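Local coordinates for dihydropteroate synthase (PDB 2Y5S), which probably catalyses the condensation of para-aminobenzoate with 6-hydroxymethyl-7,8-dihydropterin diphosphate to 7,8-dihydropteroate, a step of folate biosynthesis, at residues B[133-147]-B[179-193]. Sequence-based numbering, arbitrary orientation.
With 78H (7,8-dihydropteroate), chain P.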
# COMPACT_ATOMS: atom_id res chain seq x y z
N ILE B 133 12.33 -16.62 -30.14
CA ILE B 133 13.74 -16.47 -29.75
C ILE B 133 14.61 -15.87 -30.88
O ILE B 133 15.43 -14.96 -30.64
CB ILE B 133 14.33 -17.80 -29.21
CG1 ILE B 133 13.70 -18.11 -27.85
CG2 ILE B 133 15.84 -17.68 -29.06
CD1 ILE B 133 14.15 -19.47 -27.24
N ASP B 134 14.41 -16.35 -32.11
CA ASP B 134 15.10 -15.82 -33.28
C ASP B 134 14.82 -14.33 -33.51
O ASP B 134 15.70 -13.58 -33.93
CB ASP B 134 14.70 -16.62 -34.54
CG ASP B 134 15.70 -17.70 -34.89
OD1 ASP B 134 16.32 -18.28 -33.96
OD2 ASP B 134 15.89 -17.96 -36.10
N ALA B 135 13.58 -13.94 -33.27
CA ALA B 135 13.14 -12.56 -33.36
C ALA B 135 13.89 -11.61 -32.41
O ALA B 135 14.14 -10.47 -32.77
CB ALA B 135 11.66 -12.48 -33.08
N VAL B 136 14.25 -12.09 -31.22
CA VAL B 136 14.81 -11.21 -30.17
C VAL B 136 16.29 -11.42 -29.85
O VAL B 136 16.87 -10.65 -29.10
CB VAL B 136 14.03 -11.35 -28.84
CG1 VAL B 136 12.54 -11.10 -29.03
CG2 VAL B 136 14.29 -12.71 -28.20
N ARG B 137 16.91 -12.46 -30.41
CA ARG B 137 18.26 -12.83 -29.98
C ARG B 137 19.28 -11.72 -30.26
O ARG B 137 20.17 -11.50 -29.45
CB ARG B 137 18.69 -14.16 -30.60
CG ARG B 137 18.72 -14.19 -32.13
CD ARG B 137 18.98 -15.59 -32.65
NE ARG B 137 20.30 -16.05 -32.24
CZ ARG B 137 21.43 -15.88 -32.94
NH1 ARG B 137 21.42 -15.27 -34.13
NH2 ARG B 137 22.58 -16.34 -32.45
N ASP B 138 19.13 -11.01 -31.37
CA ASP B 138 20.05 -9.93 -31.72
C ASP B 138 19.73 -8.63 -30.98
O ASP B 138 18.57 -8.34 -30.67
CB ASP B 138 20.04 -9.66 -33.23
CG ASP B 138 20.74 -10.75 -34.03
OD1 ASP B 138 21.36 -11.67 -33.44
OD2 ASP B 138 20.71 -10.66 -35.27
N GLY B 139 20.76 -7.85 -30.68
CA GLY B 139 20.58 -6.50 -30.22
C GLY B 139 20.58 -6.44 -28.71
O GLY B 139 21.09 -7.34 -28.04
N ASN B 140 20.00 -5.36 -28.19
CA ASN B 140 20.08 -5.05 -26.78
C ASN B 140 18.76 -4.87 -26.05
O ASN B 140 18.75 -4.38 -24.93
CB ASN B 140 20.93 -3.81 -26.58
CG ASN B 140 22.29 -4.15 -26.10
OD1 ASN B 140 22.55 -4.14 -24.90
ND2 ASN B 140 23.16 -4.57 -27.02
N SER B 141 17.66 -5.25 -26.67
CA SER B 141 16.35 -5.06 -26.06
C SER B 141 16.28 -5.83 -24.74
O SER B 141 16.88 -6.89 -24.59
CB SER B 141 15.23 -5.50 -26.98
OG SER B 141 15.41 -6.84 -27.41
N GLY B 142 15.56 -5.26 -23.79
CA GLY B 142 15.13 -6.00 -22.62
C GLY B 142 14.10 -7.04 -23.04
O GLY B 142 13.40 -6.88 -24.04
N LEU B 143 14.03 -8.12 -22.27
CA LEU B 143 13.11 -9.21 -22.54
C LEU B 143 12.51 -9.68 -21.25
O LEU B 143 13.24 -10.09 -20.34
CB LEU B 143 13.84 -10.37 -23.20
CG LEU B 143 14.63 -10.11 -24.49
CD1 LEU B 143 15.50 -11.32 -24.83
CD2 LEU B 143 13.66 -9.79 -25.61
N CYS B 144 11.18 -9.64 -21.16
CA CYS B 144 10.50 -10.18 -19.99
C CYS B 144 9.84 -11.50 -20.36
O CYS B 144 8.90 -11.54 -21.16
CB CYS B 144 9.46 -9.23 -19.46
SG CYS B 144 8.58 -9.90 -18.00
N ALA B 145 10.35 -12.56 -19.76
CA ALA B 145 9.79 -13.91 -19.91
C ALA B 145 8.81 -14.12 -18.77
O ALA B 145 9.21 -14.15 -17.60
CB ALA B 145 10.92 -14.95 -19.84
N MET B 146 7.53 -14.24 -19.10
CA MET B 146 6.50 -14.48 -18.10
C MET B 146 6.17 -15.95 -18.02
O MET B 146 6.33 -16.69 -19.01
CB MET B 146 5.23 -13.71 -18.46
CG MET B 146 4.25 -13.52 -17.32
SD MET B 146 2.66 -12.90 -17.88
CE MET B 146 1.90 -14.44 -18.43
N HIS B 147 5.68 -16.38 -16.85
CA HIS B 147 5.12 -17.71 -16.68
C HIS B 147 3.60 -17.72 -16.93
O HIS B 147 2.85 -16.97 -16.30
CB HIS B 147 5.39 -18.24 -15.26
CG HIS B 147 4.74 -19.57 -14.99
ND1 HIS B 147 3.43 -19.69 -14.57
CD2 HIS B 147 5.22 -20.83 -15.09
CE1 HIS B 147 3.13 -20.96 -14.44
NE2 HIS B 147 4.20 -21.68 -14.74
N ALA B 179 17.10 -20.95 -22.32
CA ALA B 179 16.82 -21.07 -23.75
C ALA B 179 17.20 -19.80 -24.48
O ALA B 179 17.75 -19.85 -25.58
CB ALA B 179 15.36 -21.44 -23.99
N LEU B 180 16.90 -18.65 -23.88
CA LEU B 180 17.35 -17.36 -24.43
C LEU B 180 18.89 -17.29 -24.48
O LEU B 180 19.47 -16.90 -25.50
CB LEU B 180 16.80 -16.19 -23.62
CG LEU B 180 15.30 -15.94 -23.77
CD1 LEU B 180 14.80 -14.92 -22.73
CD2 LEU B 180 15.00 -15.49 -25.20
N ARG B 181 19.54 -17.66 -23.38
CA ARG B 181 21.00 -17.60 -23.30
C ARG B 181 21.70 -18.55 -24.28
O ARG B 181 22.72 -18.18 -24.88
CB ARG B 181 21.47 -17.84 -21.87
CG ARG B 181 21.16 -16.63 -20.96
CD ARG B 181 21.59 -16.83 -19.53
NE ARG B 181 23.01 -17.11 -19.44
CZ ARG B 181 23.56 -18.26 -19.02
NH1 ARG B 181 22.80 -19.27 -18.59
NH2 ARG B 181 24.88 -18.38 -19.01
N ASP B 182 21.13 -19.74 -24.47
CA ASP B 182 21.65 -20.70 -25.45
C ASP B 182 21.63 -20.15 -26.87
O ASP B 182 22.41 -20.58 -27.70
CB ASP B 182 20.83 -21.99 -25.45
CG ASP B 182 21.04 -22.82 -24.21
OD1 ASP B 182 22.03 -22.59 -23.50
OD2 ASP B 182 20.20 -23.70 -23.96
N ALA B 183 20.72 -19.22 -27.15
CA ALA B 183 20.66 -18.58 -28.47
C ALA B 183 21.52 -17.31 -28.55
O ALA B 183 21.48 -16.62 -29.57
CB ALA B 183 19.22 -18.27 -28.83
N GLY B 184 22.28 -17.00 -27.50
CA GLY B 184 23.20 -15.86 -27.49
C GLY B 184 22.75 -14.61 -26.73
O GLY B 184 23.47 -13.61 -26.70
N VAL B 185 21.58 -14.65 -26.10
CA VAL B 185 21.07 -13.49 -25.36
C VAL B 185 21.86 -13.32 -24.07
O VAL B 185 21.93 -14.26 -23.29
CB VAL B 185 19.56 -13.64 -25.02
CG1 VAL B 185 19.08 -12.52 -24.07
CG2 VAL B 185 18.73 -13.65 -26.31
N ALA B 186 22.46 -12.15 -23.85
CA ALA B 186 23.12 -11.84 -22.57
C ALA B 186 22.10 -11.87 -21.43
O ALA B 186 20.98 -11.35 -21.55
CB ALA B 186 23.83 -10.48 -22.62
N ALA B 187 22.51 -12.47 -20.31
CA ALA B 187 21.68 -12.58 -19.10
C ALA B 187 21.15 -11.25 -18.59
O ALA B 187 20.06 -11.19 -18.02
CB ALA B 187 22.46 -13.27 -17.99
N GLU B 188 21.93 -10.18 -18.78
CA GLU B 188 21.52 -8.86 -18.30
C GLU B 188 20.33 -8.22 -19.06
O GLU B 188 19.73 -7.27 -18.57
CB GLU B 188 22.72 -7.89 -18.25
CG GLU B 188 23.61 -7.92 -19.47
CD GLU B 188 24.85 -8.83 -19.30
OE1 GLU B 188 24.71 -10.08 -19.30
OE2 GLU B 188 25.96 -8.28 -19.17
N ARG B 189 19.98 -8.76 -20.22
CA ARG B 189 18.81 -8.29 -20.99
C ARG B 189 17.50 -8.92 -20.52
O ARG B 189 16.43 -8.56 -21.02
CB ARG B 189 18.99 -8.62 -22.47
CG ARG B 189 20.13 -7.87 -23.19
CD ARG B 189 20.35 -8.44 -24.58
NE ARG B 189 19.12 -8.35 -25.36
CZ ARG B 189 18.83 -9.03 -26.46
NH1 ARG B 189 19.67 -9.92 -26.98
NH2 ARG B 189 17.64 -8.83 -27.04
N ILE B 190 17.57 -9.86 -19.59
CA ILE B 190 16.43 -10.69 -19.22
C ILE B 190 15.88 -10.32 -17.85
O ILE B 190 16.61 -10.21 -16.86
CB ILE B 190 16.81 -12.21 -19.23
CG1 ILE B 190 17.32 -12.62 -20.63
CG2 ILE B 190 15.59 -13.08 -18.84
CD1 ILE B 190 18.08 -13.97 -20.67
N CYS B 191 14.56 -10.13 -17.81
CA CYS B 191 13.83 -10.11 -16.55
C CYS B 191 12.76 -11.16 -16.61
O CYS B 191 12.49 -11.71 -17.68
CB CYS B 191 13.24 -8.74 -16.26
SG CYS B 191 12.00 -8.13 -17.39
N VAL B 192 12.19 -11.49 -15.46
CA VAL B 192 11.18 -12.54 -15.37
C VAL B 192 9.94 -12.05 -14.64
O VAL B 192 9.99 -11.08 -13.85
CB VAL B 192 11.73 -13.76 -14.63
CG1 VAL B 192 12.98 -14.31 -15.34
CG2 VAL B 192 12.02 -13.42 -13.16
N ASP B 193 8.84 -12.76 -14.85
CA ASP B 193 7.55 -12.38 -14.31
C ASP B 193 6.75 -13.65 -14.01
O ASP B 193 6.57 -14.50 -14.90
CB ASP B 193 6.86 -11.52 -15.37
CG ASP B 193 5.49 -11.05 -14.97
OD1 ASP B 193 4.86 -11.59 -14.05
OD2 ASP B 193 5.00 -10.13 -15.68
O4 78H P . 1.08 -9.71 -15.51
C4 78H P . 1.54 -9.44 -16.63
C5 78H P . 0.70 -9.16 -17.73
N3 78H P . 2.93 -9.44 -16.82
C9 78H P . 1.32 -8.89 -18.97
N5 78H P . -0.65 -9.10 -17.59
C2 78H P . 3.48 -9.18 -18.11
N8 78H P . 0.55 -8.60 -20.09
N1 78H P . 2.66 -8.90 -19.13
C6 78H P . -1.44 -8.88 -18.65
N2 78H P . 4.81 -9.21 -18.31
C7 78H P . -0.91 -8.77 -20.08
C10 78H P . -2.93 -8.74 -18.48
N11 78H P . -3.56 -10.07 -18.47
C15 78H P . -4.41 -10.36 -17.50
C16 78H P . -4.29 -11.54 -16.78
C17 78H P . -5.42 -9.44 -17.19
C18 78H P . -5.19 -11.82 -15.76
C19 78H P . -6.32 -9.72 -16.18
C20 78H P . -6.21 -10.91 -15.46
C21 78H P . -7.18 -11.21 -14.32
O22 78H P . -6.85 -12.12 -13.55
O23 78H P . -8.16 -10.46 -14.13
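Strands 142-146 and 190-193 pair in parallel, their axes 28° apart, through five backbone hydrogen bonds that run from Leu143 N to Arg189 O at one end to His147 N to Asp193 O at the other. Just before the second strand, Arg189 reaches back into residues 137-141, its chain turned about CG-CD (chi3 59°). Its NE and NH2 approach Ser141 side-on: Arg189 NE donates to Ser141 O at 2.8 Å, while NH2 reaches Ser141 OG. Arg189 NH2 also donates to Val136 O at 2.9 Å in a nearly straight bond, and NH1 donates to Arg137 O from above the carbonyl plane. Carbonyls at its edge thus fix the rotation of the buried guanidinium and probably stabilise its charge; Gly139 O sits over one face and Leu143 CD1 over the other. Arg137 returns the grip, sending NE and NH2 together to Ala183 O, beside the Schellman turn at Gly184 that ends helix 165-182. Between the helices, Ile133 CG2 presses tightly on Ala183 CB (3.4 Å). Leu180 CD2 fits against Ile133 CG1, and Leu143 meets Val185 tip to tip, CD1 to CG1 at 3.9 Å. On the other sheet face, Cys144 SG touches Asp193 CB at 3.5 Å, and Met146 CG lies alongside the Asp193 carboxylate. With CG anti to the backbone N (chi1 179°), that carboxylate faces the pterin of 7,8-dihydropteroate, where Asp193 OD2 is modelled 2.5 Å from pterin N3, a very short bond of doubtful exact length, and accepts a weak one from N2; Gly195 N holds OD1. These strands are neighbours in the TIM barrel, joined by a beta-alpha-beta crossover through helix 165-182; strand 120-123 flanks 142-146 on its other side, and helix 107-115 packs against Val136 and Ser141.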